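Local atomic coordinates of amidohydrolase (Thermotoga maritima, PDB entry 3OOQ), a protein that probably hydrolyses an amide or related bond as a member of the amidohydrolase family, perhaps acting as an allantoinase. Residues F[272-277]-F[284-289]; F[226-231]-F[278-283]. All coordinates share one frame; numbering follows the deposited sequence.

Interaction 1 (F[272-277]-F[284-289])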
ATOM      1  N   GLY F 272      34.256  19.754   6.728  1.00 22.25           N
ATOM      2  CA  GLY F 272      33.275  20.340   5.829  1.00 22.03           C
ATOM      3  C   GLY F 272      32.223  19.311   5.440  1.00 21.51           C
ATOM      4  O   GLY F 272      32.399  18.117   5.694  1.00 21.37           O
ATOM      5  N   PRO F 273      31.099  19.774   4.868  1.00 21.33           N
ATOM      6  CA  PRO F 273      30.834  21.199   4.619  1.00 21.71           C
ATOM      7  C   PRO F 273      30.633  21.974   5.939  1.00 21.80           C
ATOM      8  O   PRO F 273      30.071  21.431   6.884  1.00 22.15           O
ATOM      9  CB  PRO F 273      29.533  21.166   3.814  1.00 21.70           C
ATOM     10  CG  PRO F 273      28.781  19.928   4.394  1.00 22.59           C
ATOM     11  CD  PRO F 273      29.890  18.933   4.704  1.00 21.34           C
ATOM     12  N   LEU F 274      31.079  23.225   5.982  1.00 21.78           N
ATOM     13  CA  LEU F 274      30.996  24.067   7.187  1.00 23.18           C
ATOM     14  C   LEU F 274      30.164  25.350   7.017  1.00 24.27           C
ATOM     15  O   LEU F 274      29.480  25.788   7.946  1.00 24.68           O
ATOM     16  CB  LEU F 274      32.406  24.431   7.678  1.00 23.44           C
ATOM     17  CG  LEU F 274      33.255  23.340   8.316  1.00 29.17           C
ATOM     18  CD1 LEU F 274      34.706  23.825   8.428  1.00 23.59           C
ATOM     19  CD2 LEU F 274      32.698  22.904   9.690  1.00 22.85           C
ATOM     20  N   LEU F 275      30.246  25.951   5.835  1.00 25.10           N
ATOM     21  CA  LEU F 275      29.403  27.078   5.472  1.00 25.87           C
ATOM     22  C   LEU F 275      28.014  26.579   5.048  1.00 26.05           C
ATOM     23  O   LEU F 275      27.640  26.687   3.884  1.00 26.81           O
ATOM     24  CB  LEU F 275      30.049  27.862   4.322  1.00 25.85           C
ATOM     25  CG  LEU F 275      29.458  29.230   3.951  1.00 30.61           C
ATOM     26  CD1 LEU F 275      30.035  30.331   4.803  1.00 26.22           C
ATOM     27  CD2 LEU F 275      29.690  29.535   2.488  1.00 26.22           C
ATOM     28  N   THR F 276      27.251  26.052   6.003  1.00 25.47           N
ATOM     29  CA  THR F 276      26.009  25.341   5.709  1.00 24.55           C
ATOM     30  C   THR F 276      25.133  25.209   6.961  1.00 24.03           C
ATOM     31  O   THR F 276      25.625  25.296   8.086  1.00 24.80           O
ATOM     32  CB  THR F 276      26.301  23.940   5.115  1.00 25.10           C
ATOM     33  OG1 THR F 276      25.140  23.453   4.442  1.00 25.10           O
ATOM     34  CG2 THR F 276      26.736  22.919   6.220  1.00 23.73           C
ATOM     35  N   PHE F 277      23.837  24.991   6.756  1.00 22.74           N
ATOM     36  CA  PHE F 277      22.877  24.829   7.849  1.00 22.30           C
ATOM     37  C   PHE F 277      23.012  23.466   8.532  1.00 21.07           C
ATOM     38  O   PHE F 277      23.229  22.449   7.872  1.00 20.62           O
ATOM     39  CB  PHE F 277      21.461  24.970   7.297  1.00 22.15           C
ATOM     40  CG  PHE F 277      20.383  24.993   8.345  1.00 17.98           C
ATOM     41  CD1 PHE F 277      20.223  26.097   9.184  1.00 22.31           C
ATOM     42  CD2 PHE F 277      19.466  23.930   8.439  1.00 22.38           C
ATOM     43  CE1 PHE F 277      19.198  26.138  10.123  1.00 18.18           C
ATOM     44  CE2 PHE F 277      18.432  23.952   9.384  1.00 17.66           C
ATOM     45  CZ  PHE F 277      18.291  25.059  10.221  1.00 22.52           C
ATOM     46  N   LYS F 284      24.406  19.246  15.134  1.00 22.42           N
ATOM     47  CA  LYS F 284      24.107  20.342  16.089  1.00 24.40           C
ATOM     48  C   LYS F 284      25.336  21.118  16.615  1.00 24.33           C
ATOM     49  O   LYS F 284      25.228  22.311  16.892  1.00 24.35           O
ATOM     50  CB  LYS F 284      23.254  19.850  17.266  1.00 25.76           C
ATOM     51  CG  LYS F 284      24.007  19.121  18.362  1.00 33.61           C
ATOM     52  CD  LYS F 284      23.089  18.797  19.563  1.00 28.38           C
ATOM     53  CE  LYS F 284      23.898  18.613  20.844  1.00 34.80           C
ATOM     54  NZ  LYS F 284      23.290  17.591  21.762  1.00 30.29           N
ATOM     55  N   ASP F 285      26.477  20.442  16.762  1.00 24.32           N
ATOM     56  CA  ASP F 285      27.707  21.094  17.255  1.00 25.48           C
ATOM     57  C   ASP F 285      28.729  21.429  16.161  1.00 24.99           C
ATOM     58  O   ASP F 285      29.911  21.661  16.456  1.00 25.08           O
ATOM     59  CB  ASP F 285      28.367  20.252  18.363  1.00 27.32           C
ATOM     60  CG  ASP F 285      27.622  20.345  19.687  1.00 27.29           C
ATOM     61  OD1 ASP F 285      26.805  21.265  19.861  1.00 29.33           O
ATOM     62  OD2 ASP F 285      27.844  19.501  20.566  1.00 29.23           O
ATOM     63  N   LEU F 286      28.289  21.450  14.907  1.00 24.24           N
ATOM     64  CA  LEU F 286      29.149  21.897  13.806  1.00 24.86           C
ATOM     65  C   LEU F 286      29.610  23.327  14.074  1.00 24.05           C
ATOM     66  O   LEU F 286      28.821  24.170  14.475  1.00 22.94           O
ATOM     67  CB  LEU F 286      28.407  21.801  12.455  1.00 26.11           C
ATOM     68  CG  LEU F 286      28.985  22.313  11.129  1.00 18.94           C
ATOM     69  CD1 LEU F 286      28.232  21.671   9.973  1.00 27.71           C
ATOM     70  CD2 LEU F 286      28.792  23.784  10.991  1.00 27.74           C
ATOM     71  N   THR F 287      30.899  23.581  13.872  1.00 24.93           N
ATOM     72  CA  THR F 287      31.463  24.920  14.028  1.00 25.90           C
ATOM     73  C   THR F 287      32.634  25.114  13.076  1.00 26.85           C
ATOM     74  O   THR F 287      33.444  24.196  12.846  1.00 25.36           O
ATOM     75  CB  THR F 287      31.893  25.237  15.490  1.00 26.37           C
ATOM     76  OG1 THR F 287      32.618  26.482  15.510  1.00 23.46           O
ATOM     77  CG2 THR F 287      32.780  24.116  16.070  1.00 22.62           C
HETATM   78  N   MSE F 288      32.710  26.311  12.511  1.00 28.94           N
HETATM   79  CA  MSE F 288      33.819  26.665  11.650  1.00 32.02           C
HETATM   80  C   MSE F 288      35.141  26.772  12.421  1.00 29.74           C
HETATM   81  O   MSE F 288      36.224  26.729  11.827  1.00 28.78           O
HETATM   82  CB  MSE F 288      33.520  27.963  10.932  1.00 37.50           C
HETATM   83  CG  MSE F 288      34.209  28.028   9.618  1.00 46.60           C
HETATM   84 SE   MSE F 288      33.014  28.847   8.388  1.00 47.14          SE
HETATM   85  CE  MSE F 288      33.651  27.986   6.779  1.00 46.66           C
ATOM     86  N   GLU F 289      35.030  26.894  13.743  1.00 28.77           N
ATOM     87  CA  GLU F 289      36.182  26.875  14.644  1.00 28.82           C
ATOM     88  C   GLU F 289      36.964  25.572  14.629  1.00 27.91           C
ATOM     89  O   GLU F 289      38.102  25.520  15.107  1.00 28.35           O
ATOM     90  CB  GLU F 289      35.721  27.145  16.066  1.00 29.78           C
ATOM     91  CG  GLU F 289      35.205  28.552  16.284  1.00 44.93           C
ATOM     92  CD  GLU F 289      35.080  28.880  17.750  1.00 31.49           C
ATOM     93  OE1 GLU F 289      34.789  27.964  18.547  1.00 45.50           O
ATOM     94  OE2 GLU F 289      35.282  30.051  18.108  1.00 45.84           O
TER
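Leu-274 and Leu-286 cross obliquely, CD2 of Leu-274 lying 4.0 Å from CG of Leu-286, and Met-288, a selenomethionine, closes over the other end of Leu-274. Leu-286 holds its CG anti to the backbone N (chi1 174°), which sends its two methyls to 272-277: CD1 lies 3.6 Å from O of Pro-273 and CD2 3.7 Å from O of Leu-274. Leucine suits position 286 because its fork spans these two successive carbonyls while CG meets Leu-274. Leu-274 answers in kind, its CD2 resting 3.5 Å from O of Thr-287. Met-288 is longer and bent at chi2 (141°); its terminal CE comes to 3.9 Å from CB of Leu-274 and lies 4.1 Å from N of Leu-275, whose N-H is bonded to Gln-318 of helix 315-321. Thr-287 turns its side chain away and caps the coming turn, OG1 accepting from N of Glu-289 at 3.0 Å, just ahead of helix 290-297. The grip between 272-277 and 284-289 is therefore made by van der Waals contact, methyls on aliphatic carbons and carbonyl oxygens, with little directional preference; directional bonds run to neighbouring parts such as Gln-318.

Interaction 2 (F[226-231]-F[278-283])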
ATOM      1  N   HIS F 226      32.527   8.249   6.512  1.00 18.98           N
ATOM      2  CA  HIS F 226      31.618   9.368   6.785  1.00 18.37           C
ATOM      3  C   HIS F 226      31.129   9.250   8.230  1.00 17.57           C
ATOM      4  O   HIS F 226      30.495   8.248   8.579  1.00 17.09           O
ATOM      5  CB  HIS F 226      30.435   9.301   5.775  1.00 18.08           C
ATOM      6  CG  HIS F 226      29.247  10.157   6.115  1.00 19.50           C
ATOM      7  ND1 HIS F 226      28.362   9.862   7.143  1.00 20.24           N
ATOM      8  CD2 HIS F 226      28.770  11.280   5.526  1.00 18.72           C
ATOM      9  CE1 HIS F 226      27.405  10.778   7.179  1.00 18.62           C
ATOM     10  NE2 HIS F 226      27.637  11.657   6.213  1.00 21.87           N
ATOM     11  N   ALA F 227      31.423  10.257   9.053  1.00 16.89           N
ATOM     12  CA  ALA F 227      30.975  10.294  10.451  1.00 18.01           C
ATOM     13  C   ALA F 227      30.941  11.701  11.019  1.00 19.78           C
ATOM     14  O   ALA F 227      31.882  12.474  10.833  1.00 20.21           O
ATOM     15  CB  ALA F 227      31.857   9.399  11.353  1.00 18.12           C
ATOM     16  N   HIS F 228      29.872  12.019  11.747  1.00 20.45           N
ATOM     17  CA  HIS F 228      29.694  13.355  12.309  1.00 20.18           C
ATOM     18  C   HIS F 228      29.853  13.335  13.814  1.00 19.94           C
ATOM     19  O   HIS F 228      30.735  13.995  14.344  1.00 19.60           O
ATOM     20  CB  HIS F 228      28.318  13.935  11.927  1.00 20.65           C
ATOM     21  CG  HIS F 228      28.170  14.227  10.469  1.00 22.04           C
ATOM     22  ND1 HIS F 228      28.780  15.304   9.860  1.00 21.64           N
ATOM     23  CD2 HIS F 228      27.485  13.580   9.491  1.00 21.73           C
ATOM     24  CE1 HIS F 228      28.478  15.312   8.571  1.00 22.39           C
ATOM     25  NE2 HIS F 228      27.696  14.274   8.320  1.00 22.30           N
ATOM     26  N   ARG F 229      28.987  12.582  14.498  1.00 19.43           N
ATOM     27  CA  ARG F 229      28.990  12.540  15.952  1.00 19.10           C
ATOM     28  C   ARG F 229      30.262  11.850  16.474  1.00 18.43           C
ATOM     29  O   ARG F 229      30.770  10.931  15.846  1.00 17.81           O
ATOM     30  CB  ARG F 229      27.711  11.861  16.465  1.00 20.03           C
ATOM     31  CG  ARG F 229      27.282  12.332  17.851  1.00 18.96           C
ATOM     32  CD  ARG F 229      25.887  11.813  18.207  1.00 22.18           C
ATOM     33  NE  ARG F 229      25.906  10.367  18.404  1.00 18.57           N
ATOM     34  CZ  ARG F 229      24.849   9.620  18.699  1.00 23.29           C
ATOM     35  NH1 ARG F 229      23.644  10.182  18.838  1.00 19.51           N
ATOM     36  NH2 ARG F 229      24.997   8.304  18.861  1.00 18.82           N
ATOM     37  N   ALA F 230      30.790  12.312  17.608  1.00 18.43           N
ATOM     38  CA  ALA F 230      32.099  11.837  18.097  1.00 18.23           C
ATOM     39  C   ALA F 230      32.152  10.304  18.235  1.00 18.70           C
ATOM     40  O   ALA F 230      33.159   9.675  17.871  1.00 18.85           O
ATOM     41  CB  ALA F 230      32.484  12.532  19.447  1.00 17.71           C
ATOM     42  N   ASP F 231      31.073   9.717  18.753  1.00 18.30           N
ATOM     43  CA  ASP F 231      31.005   8.265  18.921  1.00 19.24           C
ATOM     44  C   ASP F 231      31.063   7.483  17.597  1.00 17.88           C
ATOM     45  O   ASP F 231      31.663   6.409  17.555  1.00 17.27           O
ATOM     46  CB  ASP F 231      29.794   7.822  19.778  1.00 20.31           C
ATOM     47  CG  ASP F 231      28.443   8.256  19.190  1.00 30.01           C
ATOM     48  OD1 ASP F 231      28.348   9.343  18.613  1.00 21.41           O
ATOM     49  OD2 ASP F 231      27.459   7.503  19.306  1.00 21.71           O
ATOM     50  N   ARG F 278      22.861  23.464   9.848  1.00 20.68           N
ATOM     51  CA  ARG F 278      22.905  22.232  10.632  1.00 20.88           C
ATOM     52  C   ARG F 278      21.551  21.545  10.506  1.00 20.63           C
ATOM     53  O   ARG F 278      20.669  21.728  11.333  1.00 20.76           O
ATOM     54  CB  ARG F 278      23.247  22.545  12.100  1.00 21.05           C
ATOM     55  CG  ARG F 278      24.598  23.232  12.272  1.00 22.46           C
ATOM     56  CD  ARG F 278      24.731  23.921  13.638  1.00 22.63           C
ATOM     57  NE  ARG F 278      26.016  24.626  13.757  1.00 22.35           N
ATOM     58  CZ  ARG F 278      26.268  25.838  13.254  1.00 23.52           C
ATOM     59  NH1 ARG F 278      25.326  26.506  12.579  1.00 22.88           N
ATOM     60  NH2 ARG F 278      27.465  26.385  13.409  1.00 22.22           N
ATOM     61  N   THR F 279      21.394  20.773   9.439  1.00 21.24           N
ATOM     62  CA  THR F 279      20.117  20.168   9.071  1.00 21.75           C
ATOM     63  C   THR F 279      19.733  18.995   9.961  1.00 21.69           C
ATOM     64  O   THR F 279      18.586  18.582   9.975  1.00 22.52           O
ATOM     65  CB  THR F 279      20.194  19.604   7.647  1.00 22.61           C
ATOM     66  OG1 THR F 279      21.364  18.774   7.543  1.00 23.87           O
ATOM     67  CG2 THR F 279      20.273  20.714   6.604  1.00 22.86           C
ATOM     68  N   LYS F 280      20.696  18.433  10.680  1.00 20.65           N
ATOM     69  CA  LYS F 280      20.470  17.204  11.454  1.00 20.62           C
ATOM     70  C   LYS F 280      20.960  17.355  12.870  1.00 20.46           C
ATOM     71  O   LYS F 280      21.852  18.175  13.170  1.00 19.94           O
ATOM     72  CB  LYS F 280      21.188  15.999  10.812  1.00 20.98           C
ATOM     73  CG  LYS F 280      20.612  15.590   9.438  1.00 24.23           C
ATOM     74  CD  LYS F 280      21.406  14.448   8.787  1.00 22.29           C
ATOM     75  CE  LYS F 280      22.846  14.880   8.431  1.00 23.71           C
ATOM     76  NZ  LYS F 280      23.654  13.680   8.028  1.00 22.58           N
ATOM     77  N   LEU F 281      20.364  16.557  13.743  1.00 20.88           N
ATOM     78  CA  LEU F 281      20.780  16.442  15.124  1.00 21.76           C
ATOM     79  C   LEU F 281      22.288  16.202  15.252  1.00 21.38           C
ATOM     80  O   LEU F 281      22.943  16.822  16.104  1.00 21.72           O
ATOM     81  CB  LEU F 281      20.028  15.277  15.746  1.00 22.91           C
ATOM     82  CG  LEU F 281      20.080  15.087  17.245  1.00 37.25           C
ATOM     83  CD1 LEU F 281      19.424  16.293  17.925  1.00 24.07           C
ATOM     84  CD2 LEU F 281      19.383  13.748  17.576  1.00 23.67           C
ATOM     85  N   GLU F 282      22.823  15.307  14.406  1.00 19.91           N
ATOM     86  CA  GLU F 282      24.235  14.948  14.444  1.00 19.67           C
ATOM     87  C   GLU F 282      25.126  16.114  13.983  1.00 18.90           C
ATOM     88  O   GLU F 282      26.328  16.100  14.199  1.00 18.17           O
ATOM     89  CB  GLU F 282      24.539  13.648  13.663  1.00 19.58           C
ATOM     90  CG  GLU F 282      24.321  13.690  12.119  1.00 21.18           C
ATOM     91  CD  GLU F 282      24.555  12.329  11.439  1.00 20.08           C
ATOM     92  OE1 GLU F 282      24.863  11.337  12.141  1.00 20.87           O
ATOM     93  OE2 GLU F 282      24.417  12.246  10.192  1.00 21.45           O
ATOM     94  N   LEU F 283      24.516  17.127  13.380  1.00 19.31           N
ATOM     95  CA  LEU F 283      25.227  18.352  12.994  1.00 20.07           C
ATOM     96  C   LEU F 283      25.076  19.490  14.010  1.00 21.09           C
ATOM     97  O   LEU F 283      25.574  20.590  13.775  1.00 21.77           O
ATOM     98  CB  LEU F 283      24.755  18.830  11.606  1.00 19.78           C
ATOM     99  CG  LEU F 283      24.907  17.844  10.445  1.00 28.87           C
ATOM    100  CD1 LEU F 283      24.573  18.489   9.099  1.00 20.34           C
ATOM    101  CD2 LEU F 283      26.307  17.293  10.404  1.00 20.19           C
TER
HETATM  102  O   HOH W   1      25.647  14.614   6.306  1.00 29.19           O
HETATM  103  O   HOH W   2      27.363  10.612  12.975  1.00 17.65           O
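His-228 presents one ring face to Leu-283, whose CD2 sits 3.5 Å from the ring centroid, 22° off the normal, in a CH-pi contact. Glu-282 approaches this ring obliquely, OE2 being 3.4 Å from CD2 of His-228, with carboxylate and ring planes 47° apart. The glutamate's CG stands between backbone N and carbonyl carbon (chi1 66°), and the chain then runs out straight to bring the carboxylate beside the imidazole. There the anti lone pair on OE2 takes NZ of Lys-280 at 2.7 Å. A lysine suits this place because its flexible chain, bent at chi3, also lets NZ donate to OD1 of Asn-157 of helix 156-164 and to a water 2.8 Å away, which is bonded to NE2 of His-228. A second water receives N-H of Arg-229 and donates to OE1 of Glu-282 at 2.7 Å. Farther out, Thr-253 bonds ND1 of His-228 and, with the Leu-283 methyl, probably helps hold the ring's rotation; His-251 stacks on it. Arg-229 clasps Asp-231 side-on through NE and NH2. The contact joins the end of strand 223-227 and the turn leading into helix 230-243 to the loop after strand 269-271, with helix 156-164 alongside.

In the fold
Interactions 1 and 2 share the long loop between strand 269-271 and helix 290-297: 278-283 runs on directly from 272-277 and into 284-289, so holding it against 226-231 probably also limits the movement of the two arms of interaction 1. Their centres are about 10 Å apart. Arg-278 joins them, its NH2 lying 2.8 Å from O of Leu-286 in a probable hydrogen bond, while its NH1 forms a salt bridge with Glu-71 of a second subunit. His-251 is a further common neighbour, bonded to O of Gly-272. His-226, at the end of strand 223-227, and His-251, after strand 247-249, lie where metal ligands commonly sit in amidohydrolases, so both contacts probably border the catalytic end of the barrel.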